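Local coordinates for protein pyridoxal kinase (Entamoeba histolytica, PDB 4S1H) that probably phosphorylates pyridoxal to pyridoxal 5'-phosphate using ATP, and holds ADP and magnesium ions in this structure, at residues L114-K119 and E210-G215; T247-T252 and A256-I261. One frame throughout, in Å; residues are numbered along the deposited sequence.

Interaction 1 of 2, residues L114-K119 and E210-G215. With MG (magnesium ion), chain E; ADP (adenosine-5'-diphosphate), chain C.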
# COMPACT_ATOMS: atom_id res chain seq x y z
N LEU A 114 16.06 -6.52 12.02
CA LEU A 114 16.50 -6.43 13.40
C LEU A 114 17.39 -5.22 13.67
O LEU A 114 17.34 -4.64 14.75
CB LEU A 114 17.22 -7.70 13.83
CG LEU A 114 16.43 -9.00 13.70
CD1 LEU A 114 17.34 -10.15 14.05
CD2 LEU A 114 15.23 -8.98 14.62
N GLY A 115 18.21 -4.83 12.70
CA GLY A 115 19.12 -3.70 12.92
C GLY A 115 20.10 -3.50 11.80
O GLY A 115 20.04 -4.14 10.76
N ASP A 116 21.04 -2.60 12.02
CA ASP A 116 22.06 -2.29 11.04
C ASP A 116 23.21 -1.59 11.74
O ASP A 116 23.05 -1.07 12.86
CB ASP A 116 21.49 -1.40 9.94
CG ASP A 116 22.22 -1.54 8.61
OD1 ASP A 116 23.30 -2.20 8.57
OD2 ASP A 116 21.70 -1.01 7.60
N ASN A 117 24.36 -1.56 11.09
CA ASN A 117 25.55 -0.89 11.63
C ASN A 117 25.90 -1.35 13.06
O ASN A 117 26.29 -0.55 13.92
CB ASN A 117 25.34 0.64 11.55
CG ASN A 117 25.04 1.11 10.14
OD1 ASN A 117 24.18 1.96 9.96
ND2 ASN A 117 25.72 0.54 9.14
N GLY A 118 25.72 -2.64 13.31
CA GLY A 118 25.98 -3.25 14.61
C GLY A 118 25.01 -2.94 15.75
O GLY A 118 25.27 -3.35 16.88
N LYS A 119 23.91 -2.27 15.44
CA LYS A 119 22.92 -1.86 16.43
C LYS A 119 21.50 -2.44 16.17
O LYS A 119 21.11 -2.57 15.06
CB LYS A 119 22.86 -0.33 16.53
CG LYS A 119 23.99 0.27 17.41
CD LYS A 119 23.98 1.81 17.42
CE LYS A 119 24.87 2.40 18.53
NZ LYS A 119 24.30 2.35 19.90
N GLU A 210 27.27 7.36 -1.22
CA GLU A 210 27.28 8.08 0.06
C GLU A 210 25.87 8.28 0.64
O GLU A 210 24.96 8.72 -0.07
CB GLU A 210 27.98 9.44 -0.05
CG GLU A 210 29.51 9.33 -0.06
CD GLU A 210 30.07 8.63 1.17
OE1 GLU A 210 29.50 8.78 2.28
OE2 GLU A 210 31.08 7.92 1.03
N GLY A 211 25.72 7.94 1.92
CA GLY A 211 24.43 8.00 2.62
C GLY A 211 24.12 6.68 3.30
O GLY A 211 24.53 5.62 2.81
N ASP A 212 23.38 6.75 4.41
CA ASP A 212 22.69 5.56 4.95
C ASP A 212 21.20 5.71 4.62
O ASP A 212 20.53 6.66 5.05
CB ASP A 212 22.91 5.26 6.45
CG ASP A 212 22.75 3.75 6.80
OD1 ASP A 212 23.54 2.91 6.31
OD2 ASP A 212 21.83 3.40 7.57
N PHE A 213 20.70 4.76 3.82
CA PHE A 213 19.37 4.84 3.24
C PHE A 213 18.44 3.95 4.04
O PHE A 213 18.87 2.96 4.66
CB PHE A 213 19.41 4.40 1.77
CG PHE A 213 20.20 5.32 0.88
CD1 PHE A 213 19.63 6.51 0.40
CD2 PHE A 213 21.53 5.03 0.55
CE1 PHE A 213 20.35 7.36 -0.42
CE2 PHE A 213 22.26 5.89 -0.26
CZ PHE A 213 21.68 7.06 -0.74
N THR A 214 17.16 4.32 4.03
CA THR A 214 16.15 3.58 4.74
C THR A 214 15.20 2.95 3.70
O THR A 214 14.95 3.51 2.63
CB THR A 214 15.42 4.53 5.72
OG1 THR A 214 16.37 5.05 6.67
CG2 THR A 214 14.32 3.80 6.47
N GLY A 215 14.76 1.73 3.98
CA GLY A 215 13.93 0.96 3.05
C GLY A 215 14.64 0.25 1.90
O GLY A 215 14.00 -0.33 1.01
MG MG E . 21.84 -1.42 5.44
PB ADP C . 19.07 -3.11 4.93
O1B ADP C . 20.25 -2.67 5.76
O2B ADP C . 18.03 -2.03 4.73
O3B ADP C . 18.57 -4.45 5.36
PA ADP C . 21.17 -3.26 2.93
O1A ADP C . 21.80 -4.63 3.01
O2A ADP C . 21.83 -2.11 3.61
O3A ADP C . 19.64 -3.36 3.44
O5' ADP C . 20.95 -2.87 1.41
C5' ADP C . 20.27 -3.68 0.48
C4' ADP C . 20.90 -3.42 -0.86
O4' ADP C . 20.80 -2.03 -1.17
C3' ADP C . 22.39 -3.74 -0.84
O3' ADP C . 22.64 -5.10 -1.21
C2' ADP C . 22.94 -2.74 -1.82
O2' ADP C . 22.80 -3.25 -3.14
C1' ADP C . 22.03 -1.53 -1.68
N9 ADP C . 22.54 -0.46 -0.80
C8 ADP C . 22.20 -0.14 0.45
N7 ADP C . 22.88 0.94 0.90
C5 ADP C . 23.69 1.33 -0.09
C6 ADP C . 24.67 2.41 -0.31
N6 ADP C . 24.93 3.29 0.69
N1 ADP C . 25.30 2.46 -1.50
C2 ADP C . 25.04 1.56 -2.50
N3 ADP C . 24.15 0.56 -2.37
C4 ADP C . 23.46 0.41 -1.21
O HOH W 1 23.30 -2.79 5.84
O HOH W 2 20.30 0.05 5.00
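The closest approach is between N117 and D212, whose side chains reach toward each other from opposite directions until N117 OD1 lies 3.6 Å from D212 OD2. Two acceptor oxygens face each other there with no N-H between them; the amide and carboxylate planes are 55° apart. D116 lies just behind: its OD2 is 4.4 Å from D212 OD2 and binds magnesium at 2.2 Å. The same ion takes one oxygen from each ADP phosphate, O2A and O1B, and two waters, and would probably offset some of the repulsion between the aspartates. One water donates to D116 OD1; the other reaches across to F213 O at 3.3 Å. The two segments meet through this metal shell beside the diphosphate, in a ribokinase-type nucleotide site. At the adenine end, G211 O is 3.2 Å from ADP N6, which lies at the edge of the F213 ring and in its plane. D116 is the first residue of the type I' turn that runs to K119 and joins strands 115-116 and 119-120. N117 N donates to D116 OD1 at 2.8 Å, on the anti side but 33° out of the carboxylate plane. Farther out, N143, which also bonds ADP, holds G115 O, and T145 bonds G118 N, tying the hairpin to the start of helix 144-151.

Interaction 2 of 2, residues T247-T252 and A256-I261. With ADP (adenosine-5'-diphosphate), chain C.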
# COMPACT_ATOMS: atom_id res chain seq x y z
N THR A 247 20.14 1.98 -9.50
CA THR A 247 19.48 3.02 -10.26
C THR A 247 18.61 3.91 -9.36
O THR A 247 18.66 5.13 -9.48
CB THR A 247 18.62 2.42 -11.38
OG1 THR A 247 19.49 1.72 -12.28
CG2 THR A 247 17.86 3.52 -12.15
N ILE A 248 17.86 3.30 -8.45
CA ILE A 248 17.02 4.06 -7.53
C ILE A 248 17.86 4.97 -6.64
O ILE A 248 17.56 6.15 -6.49
CB ILE A 248 16.13 3.16 -6.65
CG1 ILE A 248 15.12 2.39 -7.52
CG2 ILE A 248 15.40 3.97 -5.58
CD1 ILE A 248 14.48 1.23 -6.80
N LEU A 249 18.94 4.42 -6.10
CA LEU A 249 19.79 5.21 -5.20
C LEU A 249 20.54 6.34 -5.89
O LEU A 249 20.65 7.44 -5.34
CB LEU A 249 20.77 4.31 -4.48
CG LEU A 249 20.06 3.35 -3.56
CD1 LEU A 249 21.10 2.46 -2.95
CD2 LEU A 249 19.30 4.07 -2.45
N ARG A 250 21.08 6.08 -7.09
CA ARG A 250 21.72 7.14 -7.89
C ARG A 250 20.76 8.28 -8.16
O ARG A 250 21.16 9.44 -8.27
CB ARG A 250 22.30 6.60 -9.20
CG ARG A 250 23.61 5.82 -9.00
CD ARG A 250 24.26 5.37 -10.29
NE ARG A 250 25.33 4.39 -10.08
CZ ARG A 250 26.15 3.95 -11.04
NH1 ARG A 250 26.05 4.40 -12.29
NH2 ARG A 250 27.08 3.04 -10.74
N ASN A 251 19.47 7.95 -8.24
CA ASN A 251 18.44 8.95 -8.47
C ASN A 251 17.70 9.46 -7.25
O ASN A 251 16.67 10.13 -7.38
CB ASN A 251 17.47 8.40 -9.51
CG ASN A 251 18.12 8.33 -10.87
OD1 ASN A 251 18.20 9.35 -11.58
ND2 ASN A 251 18.64 7.18 -11.22
N THR A 252 18.25 9.20 -6.06
CA THR A 252 17.66 9.62 -4.81
C THR A 252 18.44 10.81 -4.29
O THR A 252 19.66 10.77 -4.22
CB THR A 252 17.67 8.46 -3.80
OG1 THR A 252 16.84 7.42 -4.29
CG2 THR A 252 17.21 8.90 -2.45
N ALA A 256 16.66 10.57 3.57
CA ALA A 256 15.43 10.39 4.32
C ALA A 256 14.54 9.31 3.68
O ALA A 256 14.09 8.40 4.38
CB ALA A 256 14.66 11.71 4.43
N GLU A 257 14.33 9.43 2.37
CA GLU A 257 13.43 8.53 1.61
C GLU A 257 13.97 8.19 0.22
O GLU A 257 14.46 9.08 -0.48
CB GLU A 257 12.06 9.16 1.43
CG GLU A 257 11.35 9.54 2.71
CD GLU A 257 10.87 8.38 3.56
OE1 GLU A 257 10.90 7.17 3.16
OE2 GLU A 257 10.36 8.72 4.66
N ILE A 258 13.92 6.90 -0.14
CA ILE A 258 14.34 6.45 -1.47
C ILE A 258 13.32 6.87 -2.50
O ILE A 258 12.12 7.00 -2.20
CB ILE A 258 14.59 4.93 -1.56
CG1 ILE A 258 13.35 4.13 -1.15
CG2 ILE A 258 15.82 4.56 -0.72
CD1 ILE A 258 13.46 2.65 -1.39
N ASN A 259 13.81 7.14 -3.71
CA ASN A 259 12.99 7.71 -4.79
C ASN A 259 12.21 6.64 -5.59
O ASN A 259 12.24 6.62 -6.82
CB ASN A 259 13.89 8.55 -5.69
CG ASN A 259 13.14 9.48 -6.59
OD1 ASN A 259 11.96 9.77 -6.38
ND2 ASN A 259 13.83 10.01 -7.59
N ILE A 260 11.47 5.80 -4.90
CA ILE A 260 10.86 4.66 -5.51
C ILE A 260 9.66 5.04 -6.39
O ILE A 260 9.46 4.42 -7.42
CB ILE A 260 10.54 3.55 -4.47
CG1 ILE A 260 10.22 2.24 -5.18
CG2 ILE A 260 9.42 3.95 -3.53
CD1 ILE A 260 10.06 1.07 -4.23
N ILE A 261 8.90 6.07 -6.02
CA ILE A 261 7.69 6.45 -6.83
C ILE A 261 8.08 6.90 -8.25
O ILE A 261 7.55 6.41 -9.25
CB ILE A 261 6.84 7.52 -6.13
CG1 ILE A 261 6.30 7.02 -4.78
CG2 ILE A 261 5.64 7.93 -7.01
CD1 ILE A 261 5.39 5.80 -4.83
PB ADP C . 19.07 -3.11 4.93
O1B ADP C . 20.25 -2.67 5.76
O2B ADP C . 18.03 -2.03 4.73
O3B ADP C . 18.57 -4.45 5.36
PA ADP C . 21.17 -3.26 2.93
O1A ADP C . 21.80 -4.63 3.01
O2A ADP C . 21.83 -2.11 3.61
O3A ADP C . 19.64 -3.36 3.44
O5' ADP C . 20.95 -2.87 1.41
C5' ADP C . 20.27 -3.68 0.48
C4' ADP C . 20.90 -3.42 -0.86
O4' ADP C . 20.80 -2.03 -1.17
C3' ADP C . 22.39 -3.74 -0.84
O3' ADP C . 22.64 -5.10 -1.21
C2' ADP C . 22.94 -2.74 -1.82
O2' ADP C . 22.80 -3.25 -3.14
C1' ADP C . 22.03 -1.53 -1.68
N9 ADP C . 22.54 -0.46 -0.80
C8 ADP C . 22.20 -0.14 0.45
N7 ADP C . 22.88 0.94 0.90
C5 ADP C . 23.69 1.33 -0.09
C6 ADP C . 24.67 2.41 -0.31
N6 ADP C . 24.93 3.29 0.69
N1 ADP C . 25.30 2.46 -1.50
C2 ADP C . 25.04 1.56 -2.50
N3 ADP C . 24.15 0.56 -2.37
C4 ADP C . 23.46 0.41 -1.21
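The end of helix 234-250 is joined to the loop that follows it by N251 and T252 on the helix side and N259 on the loop side. N259 ND2 donates to N251 O at 2.9 Å, with an N-H...O angle of 148°, and arrives 35° out of the carbonyl plane. N259 CG stands anti to its own backbone N (chi1 -164°), which extends the amide back over the helix terminus. Next to it, N259 N donates to T252 OG1 at 3.1 Å. That hydroxyl in turn donates a hydrogen bond to I248 O at 2.6 Å, so T252 relays between the last helical turn and the loop.

The backbone of the loop bends at an inverse γ-turn, where I260 N makes a weak bond to I258 O. The turn is centred on N259, whose main-chain N meets T252 and whose amide meets N251. The helix terminus has its own fastening: N251 ND2 bonds T247 O at 2.7 Å with a nearly straight N-H...O, while N251 N reaches the same oxygen from the other face of its plane.

T252 CG2 sits 3.4 Å from E257 O, a buried carbonyl with no polar partner in the model. The rest of the contact is apolar: I248 CG2 packs 4.2 Å from I258 CB, and L249 CD2 meets I258 CG2 at 3.9 Å. V216 and T219 of helix 216-229 cover the I258 side. The two branches of L249 divide their work, because CD1 lies 3.6 Å from ADP C4 and so lines the adenine pocket. E257 turns its carboxylate away from the helix, to Y47 OH and F16 N, and Q30 of the second subunit bonds I261 O.

From the N terminus, the chain builds the first five strands of the six-stranded sheet, 5-9 to 107-110, before the hairpin of 114-119. It then runs through strand 139-140, helices and three strands of the antiparallel sheet to 210-215, where interaction 1 closes a loop of 90 residues. Helices 216-229 and 234-250 follow, and interaction 2 closes a short loop, 253-255. The contacts are in series, neither nested nor crossed, yet they meet: F213 CG packs 3.7 Å from L249 CD2, and T214 O lies 3.6 Å from I258 CG2. Interaction 1 serves the diphosphate through magnesium and also the adenine amino group; interaction 2 adds L249 at the adenine ring.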